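Local coordinates for periplasmic binding protein (Veillonella parvula, PDB 4OVK), which probably captures a solute outside the cytoplasmic membrane and delivers it to an ABC transporter, as periplasmic binding proteins of this family do, at residues V181-N186 with I233-N238; T190-N195 with G216-V221; N195-L200 with D279-E284. One frame throughout, in Å; residues are numbered along the deposited sequence.

Contact 1: V181-N186 with I233-N238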
loop_
_atom_site.group_PDB
_atom_site.type_symbol
_atom_site.label_atom_id
_atom_site.label_comp_id
_atom_site.label_asym_id
_atom_site.label_seq_id
_atom_site.Cartn_x
_atom_site.Cartn_y
_atom_site.Cartn_z
ATOM N N VAL A 181 -18.270 -8.904 4.018
ATOM C CA VAL A 181 -17.104 -8.207 4.572
ATOM C C VAL A 181 -17.277 -6.705 4.436
ATOM O O VAL A 181 -17.621 -6.211 3.346
ATOM C CB VAL A 181 -15.790 -8.610 3.857
ATOM C CG1 VAL A 181 -14.589 -7.966 4.537
ATOM C CG2 VAL A 181 -15.632 -10.130 3.794
ATOM N N LEU A 182 -17.031 -6.000 5.543
ATOM C CA LEU A 182 -17.061 -4.537 5.604
ATOM C C LEU A 182 -15.636 -4.042 5.853
ATOM O O LEU A 182 -14.964 -4.507 6.785
ATOM C CB LEU A 182 -17.946 -4.072 6.757
ATOM C CG LEU A 182 -18.097 -2.551 6.887
ATOM C CD1 LEU A 182 -18.868 -1.998 5.697
ATOM C CD2 LEU A 182 -18.785 -2.201 8.193
ATOM N N TYR A 183 -15.168 -3.109 5.023
ATOM C CA TYR A 183 -13.875 -2.478 5.238
ATOM C C TYR A 183 -14.150 -1.092 5.831
ATOM O O TYR A 183 -14.594 -0.182 5.135
ATOM C CB TYR A 183 -13.089 -2.409 3.922
ATOM C CG TYR A 183 -11.566 -2.494 4.062
ATOM C CD1 TYR A 183 -10.853 -1.524 4.742
ATOM C CD2 TYR A 183 -10.850 -3.550 3.504
ATOM C CE1 TYR A 183 -9.465 -1.591 4.852
ATOM C CE2 TYR A 183 -9.472 -3.640 3.624
ATOM C CZ TYR A 183 -8.781 -2.651 4.289
ATOM O OH TYR A 183 -7.407 -2.726 4.386
ATOM N N LEU A 184 -13.952 -0.979 7.142
ATOM C CA LEU A 184 -14.247 0.234 7.895
ATOM C C LEU A 184 -12.989 1.097 7.993
ATOM O O LEU A 184 -11.950 0.630 8.467
ATOM C CB LEU A 184 -14.787 -0.146 9.295
ATOM C CG LEU A 184 -15.170 0.980 10.268
ATOM C CD1 LEU A 184 -16.326 1.835 9.750
ATOM C CD2 LEU A 184 -15.529 0.390 11.633
ATOM N N GLN A 185 -13.071 2.346 7.524
ATOM C CA GLN A 185 -11.896 3.221 7.523
ATOM C C GLN A 185 -11.540 3.769 8.900
ATOM O O GLN A 185 -10.352 3.856 9.254
ATOM C CB GLN A 185 -12.069 4.416 6.582
ATOM C CG GLN A 185 -10.721 5.041 6.205
ATOM C CD GLN A 185 -10.821 6.266 5.308
ATOM O OE1 GLN A 185 -9.886 6.587 4.573
ATOM N NE2 GLN A 185 -11.941 6.965 5.376
ATOM N N ASN A 186 -12.556 4.179 9.655
ATOM C CA ASN A 186 -12.324 5.017 10.835
ATOM C C ASN A 186 -13.452 4.933 11.868
ATOM O O ASN A 186 -14.320 4.067 11.766
ATOM C CB ASN A 186 -12.067 6.464 10.390
ATOM C CG ASN A 186 -13.196 7.051 9.580
ATOM O OD1 ASN A 186 -14.360 6.712 9.766
ATOM N ND2 ASN A 186 -12.855 7.981 8.689
ATOM N N ILE A 233 -17.570 -10.280 8.692
ATOM C CA ILE A 233 -16.168 -9.931 8.927
ATOM C C ILE A 233 -16.026 -8.418 8.768
ATOM O O ILE A 233 -16.638 -7.836 7.871
ATOM C CB ILE A 233 -15.241 -10.649 7.917
ATOM C CG1 ILE A 233 -15.281 -12.165 8.129
ATOM C CG2 ILE A 233 -13.797 -10.167 8.041
ATOM C CD1 ILE A 233 -14.622 -12.967 7.021
ATOM N N ILE A 234 -15.258 -7.790 9.657
ATOM C CA ILE A 234 -14.958 -6.352 9.554
ATOM C C ILE A 234 -13.441 -6.212 9.547
ATOM O O ILE A 234 -12.764 -6.777 10.407
ATOM C CB ILE A 234 -15.547 -5.545 10.736
ATOM C CG1 ILE A 234 -17.082 -5.612 10.735
ATOM C CG2 ILE A 234 -15.082 -4.085 10.683
ATOM C CD1 ILE A 234 -17.723 -5.144 12.037
ATOM N N ILE A 235 -12.916 -5.504 8.548
ATOM C CA ILE A 235 -11.510 -5.168 8.486
ATOM C C ILE A 235 -11.404 -3.673 8.779
ATOM O O ILE A 235 -12.165 -2.878 8.226
ATOM C CB ILE A 235 -10.915 -5.499 7.104
ATOM C CG1 ILE A 235 -11.044 -7.013 6.831
ATOM C CG2 ILE A 235 -9.475 -5.028 7.005
ATOM C CD1 ILE A 235 -10.744 -7.367 5.414
ATOM N N LEU A 236 -10.489 -3.312 9.674
ATOM C CA LEU A 236 -10.276 -1.924 10.072
ATOM C C LEU A 236 -9.041 -1.402 9.359
ATOM O O LEU A 236 -8.006 -2.040 9.386
ATOM C CB LEU A 236 -10.067 -1.822 11.587
ATOM C CG LEU A 236 -11.136 -2.438 12.493
ATOM C CD1 LEU A 236 -10.693 -2.404 13.943
ATOM C CD2 LEU A 236 -12.468 -1.736 12.339
ATOM N N SER A 237 -9.143 -0.225 8.743
ATOM C CA SER A 237 -8.022 0.326 8.009
ATOM C C SER A 237 -6.938 0.925 8.919
ATOM O O SER A 237 -7.148 1.103 10.117
ATOM C CB SER A 237 -8.520 1.390 7.027
ATOM O OG SER A 237 -8.456 2.669 7.613
ATOM N N ASN A 238 -5.791 1.254 8.318
ATOM C CA ASN A 238 -4.688 1.965 9.000
ATOM C C ASN A 238 -4.705 3.475 8.786
ATOM O O ASN A 238 -3.741 4.172 9.138
ATOM C CB ASN A 238 -3.331 1.399 8.563
ATOM C CG ASN A 238 -3.073 0.022 9.140
ATOM O OD1 ASN A 238 -3.220 -0.981 8.462
ATOM N ND2 ASN A 238 -2.715 -0.025 10.406
#

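Contact 2: T190-N195 with G216-V221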
loop_
_atom_site.group_PDB
_atom_site.type_symbol
_atom_site.label_atom_id
_atom_site.label_comp_id
_atom_site.label_asym_id
_atom_site.label_seq_id
_atom_site.Cartn_x
_atom_site.Cartn_y
_atom_site.Cartn_z
ATOM N N THR A 190 -17.127 5.700 8.082
ATOM C CA THR A 190 -16.677 5.766 6.704
ATOM C C THR A 190 -16.157 4.401 6.287
ATOM O O THR A 190 -15.333 3.801 6.981
ATOM C CB THR A 190 -15.583 6.825 6.536
ATOM O OG1 THR A 190 -16.096 8.082 6.976
ATOM C CG2 THR A 190 -15.159 6.934 5.077
ATOM N N VAL A 191 -16.655 3.923 5.148
ATOM C CA VAL A 191 -16.394 2.565 4.687
ATOM C C VAL A 191 -15.892 2.598 3.248
ATOM O O VAL A 191 -16.076 3.595 2.533
ATOM C CB VAL A 191 -17.667 1.684 4.787
ATOM C CG1 VAL A 191 -18.230 1.736 6.206
ATOM C CG2 VAL A 191 -18.734 2.121 3.784
ATOM N N ALA A 192 -15.258 1.507 2.836
ATOM C CA ALA A 192 -14.798 1.343 1.462
ATOM C C ALA A 192 -15.986 1.089 0.539
ATOM O O ALA A 192 -16.743 0.145 0.751
ATOM C CB ALA A 192 -13.821 0.187 1.375
ATOM N N GLY A 193 -16.140 1.937 -0.476
ATOM C CA GLY A 193 -17.257 1.852 -1.421
ATOM C C GLY A 193 -16.890 1.070 -2.668
ATOM O O GLY A 193 -15.770 0.555 -2.787
ATOM N N ASN A 194 -17.826 0.981 -3.609
ATOM C CA ASN A 194 -17.636 0.104 -4.773
ATOM C C ASN A 194 -16.676 0.629 -5.855
ATOM O O ASN A 194 -16.449 -0.050 -6.850
ATOM C CB ASN A 194 -18.982 -0.318 -5.375
ATOM C CG ASN A 194 -19.778 0.846 -5.940
ATOM O OD1 ASN A 194 -19.223 1.776 -6.535
ATOM N ND2 ASN A 194 -21.096 0.792 -5.764
ATOM N N ASN A 195 -16.103 1.816 -5.659
ATOM C CA ASN A 195 -15.001 2.276 -6.509
ATOM C C ASN A 195 -13.628 2.023 -5.886
ATOM O O ASN A 195 -12.618 2.332 -6.504
ATOM C CB ASN A 195 -15.158 3.759 -6.842
ATOM C CG ASN A 195 -16.447 4.055 -7.577
ATOM O OD1 ASN A 195 -17.277 4.835 -7.114
ATOM N ND2 ASN A 195 -16.625 3.423 -8.723
ATOM N N GLY A 216 -18.284 5.355 -4.511
ATOM C CA GLY A 216 -17.097 6.097 -4.051
ATOM C C GLY A 216 -15.992 5.184 -3.556
ATOM O O GLY A 216 -16.182 3.964 -3.484
ATOM N N SER A 217 -14.832 5.758 -3.219
ATOM C CA SER A 217 -13.722 4.956 -2.688
ATOM C C SER A 217 -13.856 4.789 -1.169
ATOM O O SER A 217 -13.888 3.660 -0.672
ATOM C CB SER A 217 -12.355 5.528 -3.097
ATOM O OG SER A 217 -12.145 6.825 -2.582
ATOM N N TRP A 218 -13.947 5.911 -0.454
ATOM C CA TRP A 218 -14.246 5.935 0.981
ATOM C C TRP A 218 -15.483 6.810 1.197
ATOM O O TRP A 218 -15.489 7.991 0.841
ATOM C CB TRP A 218 -13.061 6.491 1.781
ATOM C CG TRP A 218 -11.801 5.630 1.721
ATOM C CD1 TRP A 218 -10.640 5.919 1.059
ATOM C CD2 TRP A 218 -11.593 4.356 2.345
ATOM N NE1 TRP A 218 -9.729 4.908 1.229
ATOM C CE2 TRP A 218 -10.285 3.936 2.014
ATOM C CE3 TRP A 218 -12.387 3.529 3.141
ATOM C CZ2 TRP A 218 -9.750 2.726 2.457
ATOM C CZ3 TRP A 218 -11.858 2.326 3.587
ATOM C CH2 TRP A 218 -10.548 1.934 3.243
ATOM N N THR A 219 -16.527 6.238 1.787
ATOM C CA THR A 219 -17.829 6.899 1.840
ATOM C C THR A 219 -18.497 6.758 3.207
ATOM O O THR A 219 -18.545 5.662 3.770
ATOM C CB THR A 219 -18.750 6.306 0.764
ATOM O OG1 THR A 219 -18.149 6.497 -0.525
ATOM C CG2 THR A 219 -20.140 6.950 0.801
ATOM N N LYS A 220 -19.019 7.867 3.728
ATOM C CA LYS A 220 -19.706 7.854 5.014
ATOM C C LYS A 220 -21.114 7.269 4.851
ATOM O O LYS A 220 -21.839 7.614 3.919
ATOM C CB LYS A 220 -19.763 9.266 5.623
ATOM C CG LYS A 220 -20.433 9.304 6.990
ATOM C CD LYS A 220 -20.095 10.552 7.793
ATOM C CE LYS A 220 -20.682 10.443 9.192
ATOM N NZ LYS A 220 -20.397 11.637 10.037
ATOM N N VAL A 221 -21.481 6.375 5.766
ATOM C CA VAL A 221 -22.802 5.745 5.786
ATOM C C VAL A 221 -23.398 5.846 7.193
ATOM O O VAL A 221 -22.754 6.364 8.109
ATOM C CB VAL A 221 -22.733 4.263 5.330
ATOM C CG1 VAL A 221 -22.079 4.159 3.953
ATOM C CG2 VAL A 221 -21.998 3.387 6.347
#

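Contact 3: N195-L200 with D279-E284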
loop_
_atom_site.group_PDB
_atom_site.type_symbol
_atom_site.label_atom_id
_atom_site.label_comp_id
_atom_site.label_asym_id
_atom_site.label_seq_id
_atom_site.Cartn_x
_atom_site.Cartn_y
_atom_site.Cartn_z
ATOM N N ASN A 195 -16.103 1.816 -5.659
ATOM C CA ASN A 195 -15.001 2.276 -6.509
ATOM C C ASN A 195 -13.628 2.023 -5.886
ATOM O O ASN A 195 -12.618 2.332 -6.504
ATOM C CB ASN A 195 -15.158 3.759 -6.842
ATOM C CG ASN A 195 -16.447 4.055 -7.577
ATOM O OD1 ASN A 195 -17.277 4.835 -7.114
ATOM N ND2 ASN A 195 -16.625 3.423 -8.723
ATOM N N SER A 196 -13.583 1.450 -4.683
ATOM C CA SER A 196 -12.301 1.199 -4.007
ATOM C C SER A 196 -11.647 -0.091 -4.474
ATOM O O SER A 196 -12.324 -1.069 -4.804
ATOM C CB SER A 196 -12.488 1.117 -2.493
ATOM O OG SER A 196 -13.261 -0.017 -2.146
ATOM N N VAL A 197 -10.318 -0.092 -4.472
ATOM C CA VAL A 197 -9.553 -1.322 -4.662
ATOM C C VAL A 197 -9.859 -2.336 -3.554
ATOM O O VAL A 197 -9.791 -3.548 -3.777
ATOM C CB VAL A 197 -8.036 -1.048 -4.713
ATOM C CG1 VAL A 197 -7.528 -0.494 -3.381
ATOM C CG2 VAL A 197 -7.277 -2.309 -5.121
ATOM N N ASN A 198 -10.210 -1.846 -2.371
ATOM C CA ASN A 198 -10.553 -2.739 -1.253
ATOM C C ASN A 198 -11.723 -3.678 -1.592
ATOM O O ASN A 198 -11.725 -4.842 -1.194
ATOM C CB ASN A 198 -10.885 -1.935 0.013
ATOM C CG ASN A 198 -9.831 -0.899 0.343
ATOM O OD1 ASN A 198 -9.751 0.154 -0.299
ATOM N ND2 ASN A 198 -9.014 -1.189 1.330
ATOM N N GLN A 199 -12.715 -3.183 -2.330
ATOM C CA GLN A 199 -13.837 -4.049 -2.727
ATOM C C GLN A 199 -13.405 -5.079 -3.775
ATOM O O GLN A 199 -13.851 -6.228 -3.732
ATOM C CB GLN A 199 -15.055 -3.242 -3.176
ATOM C CG GLN A 199 -15.720 -2.523 -2.004
ATOM C CD GLN A 199 -17.229 -2.352 -2.129
ATOM O OE1 GLN A 199 -17.882 -2.892 -3.039
ATOM N NE2 GLN A 199 -17.796 -1.587 -1.196
ATOM N N LEU A 200 -12.512 -4.678 -4.680
ATOM C CA LEU A 200 -11.917 -5.620 -5.628
ATOM C C LEU A 200 -11.163 -6.713 -4.872
ATOM O O LEU A 200 -11.252 -7.880 -5.230
ATOM C CB LEU A 200 -10.955 -4.927 -6.609
ATOM C CG LEU A 200 -11.535 -3.865 -7.545
ATOM C CD1 LEU A 200 -10.420 -3.310 -8.423
ATOM C CD2 LEU A 200 -12.678 -4.411 -8.391
ATOM N N ASP A 279 -3.613 -1.038 2.755
ATOM C CA ASP A 279 -5.001 -0.665 2.464
ATOM C C ASP A 279 -5.229 -0.249 1.016
ATOM O O ASP A 279 -6.378 -0.192 0.587
ATOM C CB ASP A 279 -5.445 0.500 3.363
ATOM C CG ASP A 279 -5.352 0.173 4.868
ATOM O OD1 ASP A 279 -6.109 -0.678 5.371
ATOM O OD2 ASP A 279 -4.514 0.781 5.548
ATOM N N ALA A 280 -4.151 0.074 0.293
ATOM C CA ALA A 280 -4.213 0.420 -1.123
ATOM C C ALA A 280 -2.990 -0.162 -1.854
ATOM O O ALA A 280 -2.059 -0.656 -1.217
ATOM C CB ALA A 280 -4.270 1.935 -1.295
ATOM N N PRO A 281 -2.984 -0.102 -3.195
ATOM C CA PRO A 281 -1.884 -0.736 -3.928
ATOM C C PRO A 281 -0.482 -0.271 -3.508
ATOM O O PRO A 281 -0.228 0.930 -3.343
ATOM C CB PRO A 281 -2.174 -0.371 -5.389
ATOM C CG PRO A 281 -3.644 -0.112 -5.432
ATOM C CD PRO A 281 -3.976 0.498 -4.106
ATOM N N ASN A 282 0.406 -1.262 -3.366
ATOM C CA ASN A 282 1.798 -1.090 -2.929
ATOM C C ASN A 282 2.637 -2.347 -3.261
ATOM O O ASN A 282 2.124 -3.331 -3.779
ATOM C CB ASN A 282 1.843 -0.797 -1.421
ATOM C CG ASN A 282 1.581 -2.013 -0.584
ATOM O OD1 ASN A 282 2.519 -2.674 -0.153
ATOM N ND2 ASN A 282 0.296 -2.334 -0.358
ATOM N N VAL A 283 3.923 -2.315 -2.950
ATOM C CA VAL A 283 4.843 -3.380 -3.346
ATOM C C VAL A 283 4.551 -4.721 -2.608
ATOM O O VAL A 283 4.806 -5.810 -3.116
ATOM C CB VAL A 283 6.307 -2.891 -3.180
ATOM C CG1 VAL A 283 6.837 -3.131 -1.772
ATOM C CG2 VAL A 283 7.199 -3.534 -4.209
ATOM N N GLU A 284 3.958 -4.621 -1.435
ATOM C CA GLU A 284 3.612 -5.781 -0.610
ATOM C C GLU A 284 2.139 -6.248 -0.768
ATOM O O GLU A 284 1.681 -7.126 -0.041
ATOM C CB GLU A 284 3.932 -5.455 0.842
ATOM C CG GLU A 284 5.416 -5.165 1.049
ATOM C CD GLU A 284 5.780 -4.653 2.427
ATOM O OE1 GLU A 284 4.905 -4.162 3.161
ATOM O OE2 GLU A 284 6.977 -4.689 2.754
HETATM O O HOH W 1 -7.734 1.937 -0.593
#

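Contact 1: V181-N186 with I233-N238
Strands 181-184 and 233-236 run parallel, their axes 4.7 Å apart at closest approach and 20° off alignment, with Val181 paired to Ile233, Leu182 to Ile234, Tyr183 to Ile235 and Leu184 to Leu236. Four backbone hydrogen bonds alternate between them, from Leu182 N to Ile233 O (3.0 Å) through to Ser237 N on Leu184 O (2.9 Å). On the face carrying Val181, Tyr183, Ile233 and Ile235, the methyl CG2 of Ile235 sits over the Tyr183 ring, 3.8 Å from its centroid, a CH-pi contact displaced toward the rim. With chi1 -61° placing CG1 beside the backbone N, CG2 falls anti to that N and reaches the ring, while CD1 of the other branch meets Val181 CG1. Branched aliphatic residues suit these two central strands of a four-stranded parallel sheet, part of the alpha/beta lobe of a periplasmic binding protein, whose helix 285-296 packs on Val181, Tyr183 and Ile233. The tyrosine also carries a hydroxyl, which hydrogen-bonds Asp279 OD1, and Ser237 CB lies at the ring edge, in plane. On the other face, Leu184 and Leu236 run alongside each other, their CD2 methyls 3.8 Å apart. Past the strand ends, the small Ser237 turns its OG toward segment 181-186 and donates to Gln185 O at 2.8 Å, in the carbonyl plane and on a lone pair; the same OG is hydrogen-bonded to Phe239 N.

Contact 2: T190-N195 with G216-V221
Strands 190-192 and 218-220 run antiparallel at 143°, with Val191 and Thr219 as the hydrogen-bonded pair between the non-hydrogen-bonded pairs Thr190-Lys220 and Ala192-Trp218. Val191 and Thr219 each give an N-H to the other's carbonyl, and Gly193 N continues the pairing to Ser217 O at 2.8 Å. The indole of Trp218 approaches the backbone of Val191 and Ala192 obliquely: CE3 lies 3.5 Å from Ala192 N, and CZ3 meets Ala192 CB at 3.6 Å, a methyl small enough to fit close against the ring. Phe239 adds an edge-to-face partner, and Asn198 of helix 197-204 also touches the indole. A serine at Trp218 would probably deprive Ala192 CB of its aromatic neighbour and Phe239 of its edge-to-face mate. On the other face, Val191 CG2 packs on Val221 CG1 at 3.9 Å, the two valines crossing at about a right angle. Beyond the strands, Asn195 holds Gly216 twice: its N donates to Gly216 O, and OD1 accepts from Gly216 N at 2.8 Å. Chi1 of -60° sets CG anti to the carbonyl carbon of Asn195, bringing the amide to that N-H. At the positive phi of Gly216 (96°), a CB would collide with the preceding carbonyl. The arrangement is a two-stranded antiparallel sheet, its partners separated by helix 197-204 and strand 208-209, that probably continues from strand 180-184 through backbone hydrogen bonds as an addition to the lobe's parallel sheet.

Contact 3: N195-L200 with D279-E284
Asp279 offers its backbone carbonyl to the first turn of helix 197-204, which Ser196 N-caps by accepting from Gln199 N through OG. The loop between strand 268-270 and helix 285-296 is thus fastened to the start of that helix, near the middle of the chain. Asn198 ND2 donates to Asp279 O at 2.9 Å, but the bond is weak, with an N-H...O angle of only 128°. A water reinforces it, donating to Asn198 OD1 at 2.7 Å and to Asp279 O at 2.8 Å; an amide suits this place because ND2 can donate to the carbonyl while OD1 accepts from the water. Of the Asp279 carboxylate, OD1 is held by Tyr183 and OD2 accepts from Asn238 N. Ala280 follows, its CA 4.1 Å from Val197 CG1. Pro281 CD, on the ring, is met end-on by the same methyl at 3.8 Å, while Ile136 of helix 133-147 also touches the proline. With chi1 at 64°, Val197 holds CG1 between its backbone N and carbonyl carbon. Asn282 ND2 donates to Ala280 O nearly straight, at 171°. Glu284 is the N-cap of helix 285-296, and its N closes an Asx turn by donating to Asn282 OD1 at 2.7 Å, standing above the amide carbonyl plane.

From the N terminus, the chain enters strand 180-184, turns directly into strand 190-192, and passes through Asn195, shared by contacts 2 and 3, to helix 197-204. It returns to strand 218-220, where contact 2 closes its loop, and then reaches strand 233-236, where contact 1 closes a longer one; contact 2 is therefore nested within contact 1. Contact 3 closes last, when 279-284 comes back to helix 197-204, and it crosses both others. The small sheet joins the parallel one through Tyr183 O and Ala192 N. Gln199 NE2 ties the helix to Ala192 O, and segment 279-284 connects the C-terminal ends of the two central parallel strands to helix 197-204.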